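Side-chain contact in glyoxalase family protein (PDB 2P7O), which catalyses the hydration of the antibiotic fosfomycin in a manganese-dependent reaction, so giving Listeria monocytogenes resistance to the drug: residues Glu84-Ala88 against Leu89-Met93. Numbering follows the deposited sequence.
Sequences ERIKA and LGVEM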
ATOM      1  N   GLU A  84     -12.597 -16.889   9.561  1.00 22.84           N
ATOM      2  CA  GLU A  84     -14.002 -17.204   9.233  1.00 26.97           C
ATOM      3  C   GLU A  84     -14.663 -16.053   8.474  1.00 26.87           C
ATOM      4  O   GLU A  84     -15.548 -16.205   7.615  1.00 23.94           O
ATOM      5  CB  GLU A  84     -14.770 -17.329  10.566  1.00 30.50           C
ATOM      6  CG  GLU A  84     -14.224 -18.428  11.468  1.00 38.01           C
ATOM      7  CD  GLU A  84     -14.959 -19.735  11.269  1.00 45.34           C
ATOM      8  OE1 GLU A  84     -16.196 -19.749  11.469  1.00 61.79           O
ATOM      9  OE2 GLU A  84     -14.293 -20.753  10.948  1.00 69.21           O
ATOM     10  N   ARG A  85     -14.371 -14.850   9.003  1.00 23.06           N
ATOM     11  CA  ARG A  85     -15.025 -13.691   8.384  1.00 24.39           C
ATOM     12  C   ARG A  85     -14.639 -13.651   6.919  1.00 22.93           C
ATOM     13  O   ARG A  85     -15.490 -13.267   6.096  1.00 27.08           O
ATOM     14  CB  ARG A  85     -14.703 -12.459   9.192  1.00 27.17           C
ATOM     15  CG  ARG A  85     -15.604 -12.308  10.433  1.00 29.74           C
ATOM     16  CD  ARG A  85     -15.544 -10.817  10.749  1.00 35.87           C
ATOM     17  NE  ARG A  85     -14.480 -10.502  11.687  1.00 31.96           N
ATOM     18  CZ  ARG A  85     -14.619  -9.399  12.445  1.00 33.60           C
ATOM     19  NH1 ARG A  85     -15.741  -8.712  12.247  1.00 49.83           N
ATOM     20  NH2 ARG A  85     -13.737  -9.072  13.346  1.00 36.92           N
ATOM     21  N   ILE A  86     -13.399 -14.034   6.570  1.00 20.43           N
ATOM     22  CA  ILE A  86     -12.966 -13.955   5.175  1.00 21.58           C
ATOM     23  C   ILE A  86     -13.569 -15.047   4.325  1.00 21.60           C
ATOM     24  O   ILE A  86     -13.988 -14.825   3.182  1.00 34.85           O
ATOM     25  CB  ILE A  86     -11.419 -14.137   5.160  1.00 23.94           C
ATOM     26  CG1 ILE A  86     -10.808 -13.164   6.158  1.00 31.20           C
ATOM     27  CG2 ILE A  86     -10.945 -13.944   3.729  1.00 22.85           C
ATOM     28  CD1 ILE A  86     -10.461 -11.863   5.506  1.00 45.16           C
ATOM     29  N   LYS A  87     -13.582 -16.276   4.839  1.00 23.36           N
ATOM     30  CA  LYS A  87     -14.145 -17.362   4.014  1.00 28.02           C
ATOM     31  C   LYS A  87     -15.619 -17.096   3.709  1.00 31.21           C
ATOM     32  O   LYS A  87     -16.122 -17.221   2.609  1.00 31.27           O
ATOM     33  CB  LYS A  87     -14.024 -18.711   4.733  1.00 30.57           C
ATOM     34  CG  LYS A  87     -12.658 -19.157   5.171  1.00 35.17           C
ATOM     35  CD  LYS A  87     -12.712 -20.325   6.167  1.00 35.26           C
ATOM     36  CE  LYS A  87     -11.752 -21.431   5.768  1.00 35.40           C
ATOM     37  NZ  LYS A  87     -10.988 -22.056   6.875  1.00 36.91           N
ATOM     38  N   ALA A  88     -16.363 -16.694   4.730  1.00 28.79           N
ATOM     39  CA  ALA A  88     -17.752 -16.284   4.569  1.00 30.58           C
ATOM     40  C   ALA A  88     -17.962 -15.295   3.437  1.00 32.49           C
ATOM     41  O   ALA A  88     -19.053 -15.355   2.841  1.00 32.18           O
ATOM     42  CB  ALA A  88     -18.278 -15.632   5.865  1.00 32.14           C
ATOM     43  N   LEU A  89     -16.964 -14.476   3.148  1.00 32.83           N
ATOM     44  CA  LEU A  89     -17.153 -13.523   2.054  1.00 30.51           C
ATOM     45  C   LEU A  89     -16.869 -14.239   0.737  1.00 32.48           C
ATOM     46  O   LEU A  89     -17.422 -13.784  -0.264  1.00 37.32           O
ATOM     47  CB  LEU A  89     -16.364 -12.237   2.209  1.00 32.27           C
ATOM     48  CG  LEU A  89     -16.718 -10.996   1.402  1.00 35.15           C
ATOM     49  CD1 LEU A  89     -17.870 -10.216   2.009  1.00 34.04           C
ATOM     50  CD2 LEU A  89     -15.530 -10.053   1.286  1.00 48.13           C
ATOM     51  N   GLY A  90     -16.128 -15.353   0.776  1.00 26.76           N
ATOM     52  CA  GLY A  90     -15.973 -16.112  -0.471  1.00 31.80           C
ATOM     53  C   GLY A  90     -14.704 -15.735  -1.223  1.00 32.19           C
ATOM     54  O   GLY A  90     -14.373 -16.433  -2.219  1.00 27.32           O
ATOM     55  N   VAL A  91     -13.978 -14.702  -0.787  1.00 30.94           N
ATOM     56  CA  VAL A  91     -12.744 -14.316  -1.476  1.00 27.06           C
ATOM     57  C   VAL A  91     -11.652 -15.375  -1.490  1.00 28.94           C
ATOM     58  O   VAL A  91     -11.678 -16.328  -0.721  1.00 31.11           O
ATOM     59  CB  VAL A  91     -12.161 -12.986  -0.949  1.00 24.89           C
ATOM     60  CG1 VAL A  91     -13.184 -11.890  -1.219  1.00 23.15           C
ATOM     61  CG2 VAL A  91     -11.841 -13.121   0.540  1.00 20.04           C
ATOM     62  N   GLU A  92     -10.728 -15.222  -2.466  1.00 28.08           N
ATOM     63  CA  GLU A  92      -9.694 -16.264  -2.577  1.00 24.50           C
ATOM     64  C   GLU A  92      -8.789 -16.073  -1.359  1.00 24.13           C
ATOM     65  O   GLU A  92      -8.400 -14.952  -1.016  1.00 22.14           O
ATOM     66  CB  GLU A  92      -8.934 -16.003  -3.872  1.00 30.16           C
ATOM     67  CG  GLU A  92      -7.592 -16.689  -3.929  1.00 30.98           C
ATOM     68  CD  GLU A  92      -6.959 -16.732  -5.295  1.00 36.87           C
ATOM     69  OE1 GLU A  92      -7.726 -16.758  -6.290  1.00 49.00           O
ATOM     70  OE2 GLU A  92      -5.715 -16.843  -5.340  1.00 39.78           O
ATOM     71  N   MET A  93      -8.420 -17.186  -0.725  1.00 29.76           N
ATOM     72  CA  MET A  93      -7.561 -17.119   0.441  1.00 27.96           C
ATOM     73  C   MET A  93      -6.456 -18.171   0.301  1.00 28.57           C
ATOM     74  O   MET A  93      -6.813 -19.288  -0.085  1.00 30.22           O
ATOM     75  CB  MET A  93      -8.370 -17.444   1.707  1.00 30.83           C
ATOM     76  CG  MET A  93      -7.444 -17.599   2.891  1.00 28.33           C
ATOM     77  SD  MET A  93      -8.180 -18.344   4.355  1.00 65.97           S
ATOM     78  CE  MET A  93      -8.811 -16.840   5.115  1.00 42.17           C
TER
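Ile86, on the last turn of helix 79-89, meets Val91 and Met93 of the segment that leads away from the helix. Its CG2 methyl, placed anti to the backbone N by a chi1 of -51° for the CG1 branch, presses on Val91 CG2 at 3.4 Å, tighter than a usual methyl contact, and the two branched side chains meet at a slant. Met93 approaches at about a right angle to Ile86. Its chain runs extended through chi1 and chi2, then bends at chi3 (-88°), and the terminal CE lies 3.8 Å from Ile86 CB and 3.9 Å from Ile86 CG2. Beyond these partners Ile86 also touches Ile25 of helix 15-26 and Phe109 of strand 106-110, while Leu89 and Val91 both pack on Phe21 and Phe112.

The chain turns at Gly90, the first residue to leave the helical conformation, with positive phi. Ile86 O takes two backbone donors here, Leu89 N at 3.0 Å and Gly90 N at 3.3 Å. A weak bond also links Gly90 N to Lys87 O. This is a helix C-terminus closed by a glycine of positive phi, joining helix 79-89 to strand 93-94 within a βαβββ unit of the glyoxalase (vicinal oxygen chelate) fold.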